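Local structure of protein SSD1 (Saccharomyces cerevisiae S288C, 7AM1) at residues A379-R383 / Y495-V499; Q172-K178 / I792-E796; E280-S286 / V302-I308. The protein binds the untranslated regions of mRNAs and represses their translation, as a non-enzymatic member of the RNase II family. All blocks are in the same frame, centred on the assembly; numbering follows the deposited sequence.

Interaction 1 of 3, residues A379-R383 / Y495-V499; sequences ALHVR and YLSTV
A helix packs across the strand of a sheet here, with one tyrosine hydroxyl bonded to the strand's backbone, inside the RNB region of the chain. The axes of strand 379-383 and helix 495-499 approach to 9.1 Å and run at 102°, so contact is confined to one patch of about 250 Å², centred on Val382. Its N-H donates to Tyr495 OH at 3.1 Å, and the angle of 167° at the hydrogen makes this a nearly straight bond. Tyr495 reaches the strand because CG stands anti to the backbone N (chi1 -172°), which carries the phenol out from the start of the helix. Along the ring, CE1 lies 3.5 Å from Val382 CB, while Val382 CA meets the ring edge in its plane. The hydroxyl is also hydrogen-bonded to Asn365 O, so that it links two backbone segments.

Strand 378-384 pairs with strands 389-397 and 367-370 in the seven-stranded mixed sheet of the RNB fold, and the helix crosses the side to which Leu380 and Val382 point. The two methyls of Val382 divide the apolar work: CG2 abuts Val499 CG2 at 3.6 Å, whereas CG1 touches Thr498 CG2 more loosely, at 4.2 Å. Deeper in, Leu380 CD1 meets Val499 CG1 at 4.2 Å, and both residues also pack on Ile552 of helix 544-568 and on Phe367. His381 CA lies 3.4 Å from Tyr495 OH and its CB also touches the hydroxyl, but the imidazole turns away and is hydrogen-bonded to Glu391 and His395.

Interaction 2 of 3, residues Q172-K178 / I792-E796; sequences QRPTQKK and IPADE
A salt-bridge network of Lys178, Asp795 and Glu796 joins the start of helix 175-186 to a short 3-10 turn, residues 794-796, in the DIS3L2-type C-terminal region. Pro174 occupies the N-cap position, and Lys178 lies one turn further on, its N bonded to Pro174 O. The side chain of Lys178 bends at chi3 (-79°), which sets the ammonium between two carboxylates. NZ takes the syn lone pair of Asp795 OD1 at 2.9 Å and the anti lone pair of Glu796 OE2 at 3.0 Å. The lysine meets Asp795 from the opposite direction but crosses Glu796 at about a right angle, and its CD comes within 3.2 Å of Glu796 OE2. Asp762 O also accepts from NZ, and Asp795 OD2 adds a weak bond.

Glu796 has other partners as well: OE1 forms a salt bridge with Arg803 NE and OE2 accepts from Gln763 NE2. The charges of Lys178 and Arg803 probably favour the ionised form of the buried glutamate, while Gln763 contributes a neutral donor. At the outer side of the contact, the extended side chain of Gln172 donates from NE2 to Asp795 OD2 at 2.7 Å, with an angle of 171° at the hydrogen. The oxygen lies in the amide plane, yet the amide approaches it on the anti side and 28° out of the carboxylate plane. The two oxygens of Asp795 therefore serve different residues in their strongest bonds. A water links the Thr175 hydroxyl to the Asp795 backbone, lying 2.9 Å from Thr175 OG1 and donating to Asp795 O, also at 2.9 Å.

Interaction 3 of 3, residues E280-S286 / V302-I308; sequences EKLFVAS and VSELGDI
Strands 281-286 and 302-307 run antiparallel, their axes 4.5 Å apart at closest approach and their directions 160° apart, and the register is broken twice. At the first break, Val302 and Ser303 both face Val284 in a classic beta bulge: Val284 O accepts from Val302 N at 2.7 Å and from Ser303 N at 3.3 Å, both donors coming from the same face of the carbonyl plane. Val284 N returns a bond to Ser303 O. The register then shifts by one residue between Leu282 and Phe283, so Leu282 N bonds to Gly306 O and Leu282 O accepts from Leu305 N at 2.7 Å. Gly306, at phi 133° and psi -162°, holds a backbone shape in which a CB would collide with the preceding carbonyl oxygen. Beyond the strand, Ile308 N closes the pairing on Glu280 O.

The side of Leu282 and Val284 is largely apolar, though Ser303 shares it. Leu305 CD1 meets Val284 CG2 at 3.7 Å, and Ile308 CG1 lies 3.9 Å from Leu282 CG, the two side chains crossing at about a right angle. Helix 311-321 covers this side through Ser317, which touches both Leu282 and Leu305. On the side of Phe283, Glu304 lies alongside the ring, pointing the same way, with Glu304 CG 3.5 Å from Phe283 CE2; Ser303 O sits at the ring's edge. Lys281 bends at its second torsion, bringing NZ to Asp307 OD1 at 2.9 Å in a salt bridge that meets the oxygen from above the carboxylate plane.

Phe283 and Ala285 also pack on Phe250 of strand 247-252. Strand 298-307 is outermost and 281-289 lies next to it, so this bulged hairpin forms one margin of the five-stranded antiparallel sheet, consistent with the OB fold of the second cold-shock domain of Dis3-like proteins.

How the interactions relate
Three separate regions of the chain are sampled. In sequence, interaction 3 closes within the second cold-shock domain before interaction 1 opens in the RNB domain, and both are nested inside the long loop closed by interaction 2, whose segments are 614 residues apart. Interaction 1 lies across the chain's centre from the other two, with centres about 59 Å from interaction 2 and about 50 Å from interaction 3. Interactions 2 and 3 are nearer, with centres about 30 Å apart and nearest atoms about 16 Å apart. No sheet is shared: interactions 1 and 3 are local to their own domains, whereas interaction 2 ties an early helix to the C-terminal region.

Interaction 1 of 3, residues A379-R383 / Y495-V499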
loop_
_atom_site.group_PDB
_atom_site.type_symbol
_atom_site.label_atom_id
_atom_site.label_comp_id
_atom_site.label_asym_id
_atom_site.label_seq_id
_atom_site.Cartn_x
_atom_site.Cartn_y
_atom_site.Cartn_z
ATOM N N ALA A 379 -2.312 -14.982 20.738
ATOM C CA ALA A 379 -1.493 -15.469 21.837
ATOM C C ALA A 379 -0.874 -16.801 21.440
ATOM O O ALA A 379 -1.387 -17.514 20.572
ATOM C CB ALA A 379 -2.317 -15.607 23.123
ATOM N N LEU A 380 0.233 -17.141 22.100
ATOM C CA LEU A 380 0.986 -18.334 21.758
ATOM C C LEU A 380 1.425 -19.071 23.011
ATOM O O LEU A 380 1.585 -18.472 24.079
ATOM C CB LEU A 380 2.260 -17.993 20.969
ATOM C CG LEU A 380 2.182 -17.519 19.526
ATOM C CD1 LEU A 380 3.548 -16.978 19.114
ATOM C CD2 LEU A 380 1.734 -18.653 18.616
ATOM N N HIS A 381 1.642 -20.376 22.864
ATOM C CA HIS A 381 2.404 -21.126 23.847
ATOM C C HIS A 381 3.285 -22.118 23.106
ATOM O O HIS A 381 2.989 -22.510 21.973
ATOM C CB HIS A 381 1.519 -21.851 24.875
ATOM C CG HIS A 381 0.858 -23.100 24.374
ATOM N ND1 HIS A 381 -0.456 -23.133 23.963
ATOM C CD2 HIS A 381 1.312 -24.373 24.281
ATOM C CE1 HIS A 381 -0.778 -24.368 23.616
ATOM N NE2 HIS A 381 0.279 -25.139 23.795
ATOM N N VAL A 382 4.394 -22.478 23.735
ATOM C CA VAL A 382 5.243 -23.569 23.279
ATOM C C VAL A 382 5.419 -24.492 24.474
ATOM O O VAL A 382 5.655 -24.027 25.595
ATOM C CB VAL A 382 6.601 -23.079 22.742
ATOM C CG1 VAL A 382 7.555 -24.245 22.570
ATOM C CG2 VAL A 382 6.427 -22.345 21.434
ATOM N N ARG A 383 5.272 -25.786 24.250
ATOM C CA ARG A 383 5.296 -26.737 25.349
ATOM C C ARG A 383 6.039 -27.971 24.878
ATOM O O ARG A 383 5.898 -28.389 23.727
ATOM C CB ARG A 383 3.863 -27.055 25.807
ATOM C CG ARG A 383 3.718 -28.050 26.943
ATOM C CD ARG A 383 2.243 -28.148 27.342
ATOM N NE ARG A 383 1.989 -29.149 28.373
ATOM C CZ ARG A 383 1.705 -30.424 28.138
ATOM N NH1 ARG A 383 1.634 -30.877 26.893
ATOM N NH2 ARG A 383 1.487 -31.246 29.152
ATOM N N TYR A 495 12.778 -19.687 26.105
ATOM C CA TYR A 495 11.433 -19.950 25.603
ATOM C C TYR A 495 11.181 -19.229 24.286
ATOM O O TYR A 495 10.759 -19.838 23.295
ATOM C CB TYR A 495 10.450 -19.488 26.687
ATOM C CG TYR A 495 8.983 -19.792 26.518
ATOM C CD1 TYR A 495 8.537 -20.833 25.722
ATOM C CD2 TYR A 495 8.034 -19.024 27.185
ATOM C CE1 TYR A 495 7.180 -21.096 25.591
ATOM C CE2 TYR A 495 6.685 -19.278 27.058
ATOM C CZ TYR A 495 6.262 -20.316 26.260
ATOM O OH TYR A 495 4.918 -20.581 26.126
ATOM N N LEU A 496 11.456 -17.925 24.254
ATOM C CA LEU A 496 11.180 -17.134 23.063
ATOM C C LEU A 496 12.120 -17.484 21.918
ATOM O O LEU A 496 11.736 -17.366 20.748
ATOM C CB LEU A 496 11.282 -15.650 23.406
ATOM C CG LEU A 496 10.207 -15.188 24.389
ATOM C CD1 LEU A 496 10.466 -13.763 24.844
ATOM C CD2 LEU A 496 8.833 -15.311 23.755
ATOM N N SER A 497 13.346 -17.914 22.229
ATOM C CA SER A 497 14.255 -18.374 21.185
ATOM C C SER A 497 13.695 -19.587 20.459
ATOM O O SER A 497 13.911 -19.749 19.253
ATOM C CB SER A 497 15.620 -18.707 21.783
ATOM O OG SER A 497 16.154 -17.588 22.464
ATOM N N THR A 498 12.982 -20.455 21.177
ATOM C CA THR A 498 12.373 -21.607 20.530
ATOM C C THR A 498 11.255 -21.173 19.595
ATOM O O THR A 498 11.111 -21.721 18.497
ATOM C CB THR A 498 11.846 -22.583 21.576
ATOM O OG1 THR A 498 12.901 -22.905 22.485
ATOM C CG2 THR A 498 11.349 -23.855 20.909
ATOM N N VAL A 499 10.468 -20.174 20.006
ATOM C CA VAL A 499 9.426 -19.640 19.135
ATOM C C VAL A 499 10.036 -19.117 17.844
ATOM O O VAL A 499 9.510 -19.356 16.749
ATOM C CB VAL A 499 8.629 -18.540 19.859
ATOM C CG1 VAL A 499 7.642 -17.895 18.909
ATOM C CG2 VAL A 499 7.905 -19.106 21.065
#

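Interaction 2 of 3, residues Q172-K178 / I792-E796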
loop_
_atom_site.group_PDB
_atom_site.type_symbol
_atom_site.label_atom_id
_atom_site.label_comp_id
_atom_site.label_asym_id
_atom_site.label_seq_id
_atom_site.Cartn_x
_atom_site.Cartn_y
_atom_site.Cartn_z
ATOM N N GLN A 172 11.786 18.775 -22.651
ATOM C CA GLN A 172 11.027 19.713 -21.831
ATOM C C GLN A 172 9.557 19.305 -21.861
ATOM O O GLN A 172 8.911 19.356 -22.913
ATOM C CB GLN A 172 11.197 21.148 -22.324
ATOM C CG GLN A 172 10.532 22.173 -21.413
ATOM C CD GLN A 172 10.463 23.556 -22.027
ATOM O OE1 GLN A 172 10.431 23.703 -23.248
ATOM N NE2 GLN A 172 10.435 24.578 -21.183
ATOM N N ARG A 173 9.034 18.895 -20.716
ATOM C CA ARG A 173 7.625 18.547 -20.633
ATOM C C ARG A 173 6.768 19.807 -20.729
ATOM O O ARG A 173 7.151 20.859 -20.209
ATOM C CB ARG A 173 7.332 17.827 -19.321
ATOM C CG ARG A 173 7.949 16.441 -19.214
ATOM C CD ARG A 173 7.883 15.932 -17.789
ATOM N NE ARG A 173 8.652 16.801 -16.905
ATOM C CZ ARG A 173 8.520 16.851 -15.586
ATOM N NH1 ARG A 173 9.273 17.687 -14.890
ATOM N NH2 ARG A 173 7.651 16.066 -14.960
ATOM N N PRO A 174 5.598 19.733 -21.369
ATOM C CA PRO A 174 4.692 20.888 -21.369
ATOM C C PRO A 174 4.260 21.236 -19.952
ATOM O O PRO A 174 4.304 20.408 -19.040
ATOM C CB PRO A 174 3.500 20.417 -22.214
ATOM C CG PRO A 174 3.998 19.249 -22.985
ATOM C CD PRO A 174 5.044 18.599 -22.131
ATOM N N THR A 175 3.833 22.487 -19.773
ATOM C CA THR A 175 3.453 22.958 -18.443
ATOM C C THR A 175 2.438 22.029 -17.779
ATOM O O THR A 175 2.585 21.671 -16.605
ATOM C CB THR A 175 2.902 24.383 -18.537
ATOM O OG1 THR A 175 3.943 25.255 -18.994
ATOM C CG2 THR A 175 2.385 24.870 -17.183
ATOM N N GLN A 176 1.396 21.633 -18.513
ATOM C CA GLN A 176 0.362 20.781 -17.928
ATOM C C GLN A 176 0.932 19.433 -17.505
ATOM O O GLN A 176 0.589 18.906 -16.439
ATOM C CB GLN A 176 -0.780 20.593 -18.930
ATOM C CG GLN A 176 -1.965 19.787 -18.412
ATOM C CD GLN A 176 -2.602 20.405 -17.180
ATOM O OE1 GLN A 176 -2.812 19.730 -16.170
ATOM N NE2 GLN A 176 -2.914 21.696 -17.257
ATOM N N LYS A 177 1.804 18.855 -18.331
ATOM C CA LYS A 177 2.386 17.559 -18.004
ATOM C C LYS A 177 3.273 17.662 -16.771
ATOM O O LYS A 177 3.191 16.830 -15.860
ATOM C CB LYS A 177 3.175 17.035 -19.203
ATOM C CG LYS A 177 3.828 15.683 -18.979
ATOM C CD LYS A 177 2.808 14.663 -18.503
ATOM C CE LYS A 177 3.373 13.257 -18.482
ATOM N NZ LYS A 177 2.367 12.291 -17.953
ATOM N N LYS A 178 4.131 18.684 -16.731
ATOM C CA LYS A 178 4.943 18.942 -15.547
ATOM C C LYS A 178 4.064 19.084 -14.312
ATOM O O LYS A 178 4.337 18.479 -13.270
ATOM C CB LYS A 178 5.789 20.197 -15.778
ATOM C CG LYS A 178 6.682 20.589 -14.620
ATOM C CD LYS A 178 7.630 21.732 -15.004
ATOM C CE LYS A 178 8.825 21.228 -15.803
ATOM N NZ LYS A 178 9.906 22.249 -15.909
ATOM N N ILE A 792 15.485 27.808 -10.886
ATOM C CA ILE A 792 14.081 27.919 -11.260
ATOM C C ILE A 792 13.996 27.767 -12.776
ATOM O O ILE A 792 14.409 28.678 -13.510
ATOM C CB ILE A 792 13.471 29.250 -10.798
ATOM C CG1 ILE A 792 13.457 29.317 -9.269
ATOM C CG2 ILE A 792 12.070 29.423 -11.376
ATOM C CD1 ILE A 792 13.271 30.715 -8.718
ATOM N N PRO A 793 13.493 26.646 -13.293
ATOM C CA PRO A 793 13.360 26.507 -14.748
ATOM C C PRO A 793 12.548 27.657 -15.324
ATOM O O PRO A 793 11.553 28.090 -14.739
ATOM C CB PRO A 793 12.639 25.162 -14.913
ATOM C CG PRO A 793 12.914 24.428 -13.673
ATOM C CD PRO A 793 13.001 25.453 -12.584
ATOM N N ALA A 794 12.964 28.130 -16.499
ATOM C CA ALA A 794 12.303 29.278 -17.109
ATOM C C ALA A 794 10.812 29.032 -17.299
ATOM O O ALA A 794 9.995 29.936 -17.092
ATOM C CB ALA A 794 12.964 29.610 -18.448
ATOM N N ASP A 795 10.436 27.815 -17.696
ATOM C CA ASP A 795 9.037 27.527 -17.978
ATOM C C ASP A 795 8.177 27.452 -16.724
ATOM O O ASP A 795 6.949 27.379 -16.849
ATOM C CB ASP A 795 8.915 26.222 -18.771
ATOM C CG ASP A 795 9.412 25.014 -17.998
ATOM O OD1 ASP A 795 8.832 24.693 -16.943
ATOM O OD2 ASP A 795 10.374 24.371 -18.461
ATOM N N GLU A 796 8.774 27.484 -15.533
ATOM C CA GLU A 796 8.017 27.407 -14.289
ATOM C C GLU A 796 7.766 28.770 -13.655
ATOM O O GLU A 796 7.181 28.832 -12.569
ATOM C CB GLU A 796 8.741 26.498 -13.284
ATOM C CG GLU A 796 8.676 25.026 -13.642
ATOM C CD GLU A 796 9.336 24.127 -12.609
ATOM O OE1 GLU A 796 9.430 24.524 -11.427
ATOM O OE2 GLU A 796 9.757 23.013 -12.986
HETATM O O HOH W 1 5.870 24.710 -16.934
#

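Interaction 3 of 3, residues E280-S286 / V302-I308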
loop_
_atom_site.group_PDB
_atom_site.type_symbol
_atom_site.label_atom_id
_atom_site.label_comp_id
_atom_site.label_asym_id
_atom_site.label_seq_id
_atom_site.Cartn_x
_atom_site.Cartn_y
_atom_site.Cartn_z
ATOM N N GLU A 280 -9.705 27.019 -1.033
ATOM C CA GLU A 280 -8.852 26.290 -0.103
ATOM C C GLU A 280 -9.664 25.413 0.846
ATOM O O GLU A 280 -9.174 25.035 1.916
ATOM C CB GLU A 280 -7.985 27.270 0.692
ATOM C CG GLU A 280 -7.019 28.081 -0.177
ATOM C CD GLU A 280 -5.654 27.440 -0.346
ATOM O OE1 GLU A 280 -4.938 27.255 0.659
ATOM O OE2 GLU A 280 -5.294 27.131 -1.502
ATOM N N LYS A 281 -10.902 25.091 0.476
ATOM C CA LYS A 281 -11.765 24.242 1.282
ATOM C C LYS A 281 -11.835 22.848 0.669
ATOM O O LYS A 281 -11.805 22.693 -0.557
ATOM C CB LYS A 281 -13.175 24.827 1.388
ATOM C CG LYS A 281 -13.252 26.147 2.151
ATOM C CD LYS A 281 -12.954 25.980 3.633
ATOM C CE LYS A 281 -13.117 27.301 4.377
ATOM N NZ LYS A 281 -13.276 27.109 5.844
ATOM N N LEU A 282 -11.920 21.837 1.523
ATOM C CA LEU A 282 -12.064 20.458 1.080
ATOM C C LEU A 282 -13.525 20.050 1.193
ATOM O O LEU A 282 -14.160 20.274 2.229
ATOM C CB LEU A 282 -11.183 19.521 1.904
ATOM C CG LEU A 282 -9.730 19.395 1.440
ATOM C CD1 LEU A 282 -8.968 18.440 2.345
ATOM C CD2 LEU A 282 -9.642 18.930 -0.010
ATOM N N PHE A 283 -14.057 19.475 0.120
ATOM C CA PHE A 283 -15.401 18.924 0.113
ATOM C C PHE A 283 -15.335 17.431 -0.181
ATOM O O PHE A 283 -14.340 16.918 -0.697
ATOM C CB PHE A 283 -16.279 19.619 -0.931
ATOM C CG PHE A 283 -16.475 21.090 -0.677
ATOM C CD1 PHE A 283 -15.568 22.008 -1.172
ATOM C CD2 PHE A 283 -17.558 21.553 0.050
ATOM C CE1 PHE A 283 -15.736 23.365 -0.952
ATOM C CE2 PHE A 283 -17.731 22.911 0.272
ATOM C CZ PHE A 283 -16.817 23.813 -0.227
ATOM N N VAL A 284 -16.413 16.734 0.156
ATOM C CA VAL A 284 -16.608 15.345 -0.239
ATOM C C VAL A 284 -17.762 15.307 -1.230
ATOM O O VAL A 284 -18.803 15.936 -1.002
ATOM C CB VAL A 284 -16.884 14.442 0.975
ATOM C CG1 VAL A 284 -17.087 13.005 0.527
ATOM C CG2 VAL A 284 -15.730 14.522 1.969
ATOM N N ALA A 285 -17.573 14.587 -2.335
ATOM C CA ALA A 285 -18.575 14.483 -3.385
ATOM C C ALA A 285 -18.812 13.020 -3.737
ATOM O O ALA A 285 -18.015 12.138 -3.405
ATOM C CB ALA A 285 -18.150 15.265 -4.636
ATOM N N SER A 286 -19.929 12.773 -4.419
ATOM C CA SER A 286 -20.246 11.461 -4.963
ATOM C C SER A 286 -20.701 11.619 -6.406
ATOM O O SER A 286 -21.215 12.669 -6.797
ATOM C CB SER A 286 -21.347 10.750 -4.152
ATOM O OG SER A 286 -20.880 10.392 -2.862
ATOM N N VAL A 302 -21.461 15.987 -0.665
ATOM C CA VAL A 302 -21.815 15.259 0.541
ATOM C C VAL A 302 -21.453 16.040 1.796
ATOM O O VAL A 302 -22.245 16.101 2.738
ATOM C CB VAL A 302 -21.134 13.873 0.537
ATOM C CG1 VAL A 302 -21.315 13.191 1.883
ATOM C CG2 VAL A 302 -21.680 13.017 -0.596
ATOM N N SER A 303 -20.274 16.658 1.820
ATOM C CA SER A 303 -19.818 17.340 3.019
ATOM C C SER A 303 -18.826 18.433 2.659
ATOM O O SER A 303 -18.204 18.420 1.593
ATOM C CB SER A 303 -19.167 16.352 4.001
ATOM O OG SER A 303 -20.025 15.258 4.275
ATOM N N GLU A 304 -18.703 19.394 3.571
ATOM C CA GLU A 304 -17.608 20.354 3.593
ATOM C C GLU A 304 -16.718 19.996 4.776
ATOM O O GLU A 304 -17.169 20.028 5.927
ATOM C CB GLU A 304 -18.122 21.785 3.719
ATOM C CG GLU A 304 -17.026 22.842 3.678
ATOM C CD GLU A 304 -17.581 24.249 3.771
ATOM O OE1 GLU A 304 -18.817 24.404 3.655
ATOM O OE2 GLU A 304 -16.784 25.198 3.945
ATOM N N LEU A 305 -15.465 19.647 4.497
ATOM C CA LEU A 305 -14.587 19.134 5.540
ATOM C C LEU A 305 -13.895 20.246 6.322
ATOM O O LEU A 305 -13.719 20.125 7.538
ATOM C CB LEU A 305 -13.544 18.198 4.931
ATOM C CG LEU A 305 -14.078 16.912 4.296
ATOM C CD1 LEU A 305 -12.911 16.028 3.865
ATOM C CD2 LEU A 305 -15.016 16.161 5.234
ATOM N N GLY A 306 -13.480 21.319 5.646
ATOM C CA GLY A 306 -12.802 22.419 6.291
ATOM C C GLY A 306 -11.570 22.829 5.515
ATOM O O GLY A 306 -11.416 22.501 4.333
ATOM N N ASP A 307 -10.683 23.552 6.197
ATOM C CA ASP A 307 -9.498 24.096 5.549
ATOM C C ASP A 307 -8.577 22.981 5.069
ATOM O O ASP A 307 -8.339 21.992 5.770
ATOM C CB ASP A 307 -8.755 25.031 6.506
ATOM C CG ASP A 307 -9.525 26.313 6.786
ATOM O OD1 ASP A 307 -10.378 26.695 5.955
ATOM O OD2 ASP A 307 -9.278 26.941 7.837
ATOM N N ILE A 308 -8.046 23.165 3.859
ATOM C CA ILE A 308 -7.317 22.110 3.164
ATOM C C ILE A 308 -6.061 21.690 3.917
ATOM O O ILE A 308 -5.639 20.530 3.828
ATOM C CB ILE A 308 -6.992 22.584 1.733
ATOM C CG1 ILE A 308 -6.427 21.440 0.900
ATOM C CG2 ILE A 308 -6.002 23.738 1.771
ATOM C CD1 ILE A 308 -6.317 21.775 -0.566
#